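Local coordinates for protein galactonate dehydratase (Zobellia galactanivorans, PDB 5OLC) that belongs to the enolase superfamily of enzymes, joining an N-terminal domain of the mandelate racemase and muconate lactonizing type to a barrel-forming C-terminal domain, at residues I137-T142 and G359-P364; H304-W309 and T335-R340. One frame throughout, in Å; residues are numbered along the deposited sequence.

How the contacts relate
Contacts 1 and 2 are both buried, about 10 Å apart between centres, and they meet through strands 136-142 and 337-339, parallel neighbours in the barrel sheet. Contact 1 adds strand 360-362 to the start of the first of these; contact 2 sets the loop 304-309 against the second. The chemistry follows the place in the fold. In contact 1 the chain is held by paired backbone bonds, with aliphatic side chains packed against helix 309-321. In contact 2, where a loop beyond strand 300-301 meets strand 337-339, no backbone-to-backbone ladder forms, and a threonine hydroxyl, two carboxylates and aromatic rings do the work, many of them tied to residues beyond the contact.

Contact 1: residues I137-T142 and G359-P364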
# COMPACT_ATOMS: atom_id res chain seq x y z
N ILE A 137 -19.51 -12.82 35.35
CA ILE A 137 -18.40 -13.10 34.44
C ILE A 137 -17.84 -14.50 34.80
O ILE A 137 -17.89 -14.87 35.97
CB ILE A 137 -17.34 -11.93 34.33
CG1 ILE A 137 -16.00 -12.28 34.92
CG2 ILE A 137 -17.80 -10.59 34.88
CD1 ILE A 137 -15.06 -12.65 33.90
N GLU A 138 -17.41 -15.30 33.81
CA GLU A 138 -16.90 -16.65 34.04
C GLU A 138 -15.38 -16.70 33.78
O GLU A 138 -14.95 -16.85 32.64
CB GLU A 138 -17.70 -17.73 33.27
CG GLU A 138 -17.84 -17.55 31.77
CD GLU A 138 -18.32 -18.77 31.02
OE1 GLU A 138 -17.83 -19.00 29.89
OE2 GLU A 138 -19.19 -19.50 31.55
N PRO A 139 -14.53 -16.51 34.82
CA PRO A 139 -13.08 -16.46 34.58
C PRO A 139 -12.43 -17.81 34.29
O PRO A 139 -13.05 -18.85 34.52
CB PRO A 139 -12.53 -15.80 35.84
CG PRO A 139 -13.49 -16.17 36.90
CD PRO A 139 -14.85 -16.29 36.25
N TYR A 140 -11.19 -17.78 33.78
CA TYR A 140 -10.43 -18.99 33.50
C TYR A 140 -9.33 -19.19 34.55
O TYR A 140 -8.83 -18.22 35.13
CB TYR A 140 -9.88 -19.03 32.06
CG TYR A 140 -8.96 -17.89 31.67
CD1 TYR A 140 -9.48 -16.72 31.12
CD2 TYR A 140 -7.58 -18.03 31.74
CE1 TYR A 140 -8.63 -15.68 30.72
CE2 TYR A 140 -6.73 -16.99 31.34
CZ TYR A 140 -7.26 -15.82 30.83
OH TYR A 140 -6.44 -14.79 30.43
N ALA A 141 -9.01 -20.47 34.82
CA ALA A 141 -8.00 -20.85 35.79
C ALA A 141 -6.63 -21.00 35.12
O ALA A 141 -6.51 -21.79 34.17
CB ALA A 141 -8.42 -22.15 36.46
N THR A 142 -5.61 -20.26 35.59
CA THR A 142 -4.24 -20.34 35.06
C THR A 142 -3.39 -21.31 35.92
O THR A 142 -3.34 -21.14 37.15
CB THR A 142 -3.60 -18.95 34.87
OG1 THR A 142 -3.49 -18.30 36.13
CG2 THR A 142 -4.36 -18.08 33.90
N GLY A 359 -17.69 -21.82 38.74
CA GLY A 359 -17.13 -21.13 37.58
C GLY A 359 -17.57 -19.71 37.34
O GLY A 359 -16.94 -19.01 36.53
N HIS A 360 -18.64 -19.26 38.01
CA HIS A 360 -19.18 -17.91 37.82
C HIS A 360 -18.79 -16.98 38.94
O HIS A 360 -18.95 -17.30 40.12
CB HIS A 360 -20.70 -17.91 37.59
CG HIS A 360 -21.17 -18.70 36.40
ND1 HIS A 360 -20.44 -18.76 35.22
CD2 HIS A 360 -22.31 -19.42 36.23
CE1 HIS A 360 -21.13 -19.52 34.39
NE2 HIS A 360 -22.27 -19.94 34.95
N LEU A 361 -18.28 -15.80 38.56
CA LEU A 361 -17.84 -14.70 39.40
C LEU A 361 -18.92 -13.63 39.33
O LEU A 361 -19.53 -13.45 38.27
CB LEU A 361 -16.52 -14.14 38.86
CG LEU A 361 -15.68 -13.33 39.83
CD1 LEU A 361 -14.28 -13.81 39.85
CD2 LEU A 361 -15.72 -11.88 39.47
N GLU A 362 -19.18 -12.94 40.45
CA GLU A 362 -20.23 -11.94 40.53
C GLU A 362 -19.65 -10.59 40.87
O GLU A 362 -19.01 -10.43 41.92
CB GLU A 362 -21.27 -12.37 41.56
CG GLU A 362 -22.58 -11.59 41.56
CD GLU A 362 -23.54 -12.11 42.62
OE1 GLU A 362 -23.95 -13.30 42.53
OE2 GLU A 362 -23.83 -11.36 43.58
N VAL A 363 -19.87 -9.62 39.98
CA VAL A 363 -19.37 -8.25 40.10
C VAL A 363 -19.91 -7.63 41.40
O VAL A 363 -21.11 -7.72 41.64
CB VAL A 363 -19.72 -7.39 38.83
CG1 VAL A 363 -19.14 -5.98 38.91
CG2 VAL A 363 -19.28 -8.09 37.55
N PRO A 364 -19.04 -7.04 42.26
CA PRO A 364 -19.54 -6.42 43.50
C PRO A 364 -20.19 -5.04 43.27
O PRO A 364 -19.88 -4.35 42.30
CB PRO A 364 -18.29 -6.34 44.38
CG PRO A 364 -17.18 -6.17 43.42
CD PRO A 364 -17.57 -6.87 42.14
O HOH W 1 -15.33 -20.34 34.30
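The imidazole of H360 meets E138 at its edge. E138 CB lies in the ring plane, 3.5 Å from H360 ND1, and the carboxylate follows the same rim, with E138 OE2 3.4 Å from H360 CE1. The two side chains run side by side, and their flat groups are nearly coplanar, 22° apart. E138 reaches this place because CG sits between the backbone N and the carbonyl carbon (chi1 55°) and the rest of the chain is extended; the stronger partner of its carboxylate is R198, in a salt bridge to OE1. The P139 ring turns CD toward the carbonyl of G359, and P139 CG lies 3.9 Å from L361 CD1, the two side chains crossing at about a right angle.

The backbones themselves pair through I137 and L361, an antiparallel hydrogen-bonded pair. I137 N donates to L361 O at 3.0 Å, and L361 N returns a bond to I137 O at 2.8 Å. A water extends the link by donating to both P139 O and G359 O. I137 CG2 packs on V363 CG2 at 3.9 Å, while V316 and V319 of helix 309-321 cover L361 and I137. Strand 360-362, itself paired with strand 350-357, is thereby joined to the beginning of the first parallel strand of an enolase-superfamily barrel.

Contact 2: residues H304-W309 and T335-R340; sequences HTWGTW and TMELDR
T305 OG1 donates a hydrogen bond to E337 O at 3.1 Å. The hydroxyl comes in the carbonyl plane, onto a lone pair, at a C=O...donor angle of 119°. The side chains of T305 and E337 pass antiparallel to each other, T305 OG1 lying 3.4 Å from E337 CB.

With CG anti to the backbone N (chi1 -164°) and an extended chain, E337 runs alongside H304 in the same direction, until E337 OE1 lies 3.2 Å from H304 CD2; carboxylate and imidazole stand nearly perpendicular, their planes 85° apart. Each has its own polar partner, K172 for E337 OE1 and D277 for H304 ND1. Farther along, D339 approaches the indole of W306, with D339 OD1 3.3 Å from W306 NE1. R37 joins this pair from the N-terminal domain, in a cation-pi contact with W306 and a salt bridge with D339 OD2, while D339 OD1 is hydrogen-bonded to T341 OG1.

The loop 304-309 follows strand 300-301, at the C-terminal end of the barrel strands, and packs along the short strand 337-339. That is the end of the barrel where enolase-superfamily enzymes place their active site.

The loop then turns into helix 309-321, with T308 as N-cap, its OG1 bonded to the backbone N of I310. Apolar packing is made by L338 CD1 on W309 CZ3 at 4.1 Å, and the indole is stacked with H352. The charged guanidinium of R340 presents its edge to the same indole, R340 NH1 being 4.4 Å from W309 CZ2.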
# COMPACT_ATOMS: atom_id res chain seq x y z
N HIS A 304 -5.19 -8.90 30.84
CA HIS A 304 -4.21 -9.77 31.47
C HIS A 304 -4.23 -9.41 32.96
O HIS A 304 -4.26 -8.21 33.30
CB HIS A 304 -2.81 -9.54 30.86
CG HIS A 304 -1.73 -10.39 31.47
ND1 HIS A 304 -0.77 -9.84 32.33
CD2 HIS A 304 -1.48 -11.71 31.33
CE1 HIS A 304 0.01 -10.85 32.68
NE2 HIS A 304 -0.38 -12.00 32.11
N THR A 305 -4.31 -10.43 33.85
CA THR A 305 -4.33 -10.24 35.32
C THR A 305 -3.46 -11.27 36.02
O THR A 305 -3.74 -12.47 35.94
CB THR A 305 -5.74 -10.14 35.94
OG1 THR A 305 -6.77 -10.42 34.98
CG2 THR A 305 -5.98 -8.81 36.61
N TRP A 306 -2.40 -10.80 36.72
CA TRP A 306 -1.46 -11.66 37.44
C TRP A 306 -0.85 -10.95 38.66
O TRP A 306 0.38 -10.75 38.73
CB TRP A 306 -0.38 -12.20 36.48
CG TRP A 306 0.21 -13.53 36.87
CD1 TRP A 306 -0.43 -14.74 36.86
CD2 TRP A 306 1.58 -13.79 37.23
NE1 TRP A 306 0.45 -15.74 37.23
CE2 TRP A 306 1.69 -15.18 37.47
CE3 TRP A 306 2.71 -12.98 37.41
CZ2 TRP A 306 2.90 -15.78 37.86
CZ3 TRP A 306 3.91 -13.58 37.80
CH2 TRP A 306 3.99 -14.96 38.02
N GLY A 307 -1.71 -10.60 39.61
CA GLY A 307 -1.31 -9.93 40.84
C GLY A 307 -2.17 -10.27 42.04
O GLY A 307 -2.57 -11.43 42.21
N THR A 308 -2.43 -9.26 42.90
CA THR A 308 -3.27 -9.44 44.09
C THR A 308 -4.73 -9.14 43.71
O THR A 308 -5.02 -8.94 42.53
CB THR A 308 -2.79 -8.57 45.27
OG1 THR A 308 -3.14 -7.22 45.05
CG2 THR A 308 -1.31 -8.70 45.56
N TRP A 309 -5.64 -9.09 44.69
CA TRP A 309 -7.03 -8.78 44.39
C TRP A 309 -7.22 -7.32 44.04
O TRP A 309 -8.27 -7.00 43.50
CB TRP A 309 -7.98 -9.23 45.50
CG TRP A 309 -8.02 -10.71 45.68
CD1 TRP A 309 -7.32 -11.44 46.59
CD2 TRP A 309 -8.81 -11.66 44.94
NE1 TRP A 309 -7.61 -12.78 46.46
CE2 TRP A 309 -8.51 -12.94 45.45
CE3 TRP A 309 -9.76 -11.54 43.91
CZ2 TRP A 309 -9.12 -14.11 44.96
CZ3 TRP A 309 -10.36 -12.70 43.42
CH2 TRP A 309 -10.05 -13.96 43.95
N THR A 335 -15.04 -13.59 30.01
CA THR A 335 -13.99 -14.21 30.84
C THR A 335 -12.92 -13.17 31.22
O THR A 335 -12.83 -12.10 30.61
CB THR A 335 -13.30 -15.42 30.16
OG1 THR A 335 -12.47 -14.99 29.08
CG2 THR A 335 -14.26 -16.51 29.73
N MET A 336 -12.08 -13.52 32.22
CA MET A 336 -10.95 -12.73 32.70
C MET A 336 -9.90 -13.65 33.31
O MET A 336 -10.22 -14.80 33.63
CB MET A 336 -11.40 -11.64 33.68
CG MET A 336 -11.76 -12.17 35.05
SD MET A 336 -12.01 -10.85 36.22
CE MET A 336 -12.14 -11.77 37.65
N GLU A 337 -8.66 -13.15 33.48
CA GLU A 337 -7.59 -13.97 34.03
C GLU A 337 -7.66 -14.10 35.55
O GLU A 337 -7.42 -13.13 36.28
CB GLU A 337 -6.19 -13.49 33.57
CG GLU A 337 -5.09 -14.51 33.79
CD GLU A 337 -3.79 -14.32 33.04
OE1 GLU A 337 -3.82 -13.80 31.90
OE2 GLU A 337 -2.75 -14.77 33.57
N LEU A 338 -7.95 -15.32 36.02
CA LEU A 338 -8.00 -15.61 37.45
C LEU A 338 -6.85 -16.55 37.83
O LEU A 338 -6.96 -17.77 37.65
CB LEU A 338 -9.37 -16.20 37.84
CG LEU A 338 -9.72 -16.21 39.33
CD1 LEU A 338 -10.03 -14.80 39.86
CD2 LEU A 338 -10.89 -17.10 39.59
N ASP A 339 -5.72 -15.96 38.32
CA ASP A 339 -4.53 -16.70 38.76
C ASP A 339 -4.88 -17.66 39.89
O ASP A 339 -5.32 -17.22 40.95
CB ASP A 339 -3.41 -15.73 39.19
CG ASP A 339 -2.10 -16.39 39.63
OD1 ASP A 339 -1.72 -17.42 39.03
OD2 ASP A 339 -1.45 -15.85 40.56
N ARG A 340 -4.74 -18.98 39.65
CA ARG A 340 -5.09 -19.98 40.66
C ARG A 340 -3.85 -20.66 41.31
O ARG A 340 -4.00 -21.62 42.08
CB ARG A 340 -6.09 -21.02 40.11
CG ARG A 340 -7.46 -20.48 39.67
CD ARG A 340 -8.08 -19.43 40.58
NE ARG A 340 -8.40 -19.92 41.92
CZ ARG A 340 -8.43 -19.17 43.01
NH1 ARG A 340 -8.14 -17.88 42.94
NH2 ARG A 340 -8.73 -19.71 44.19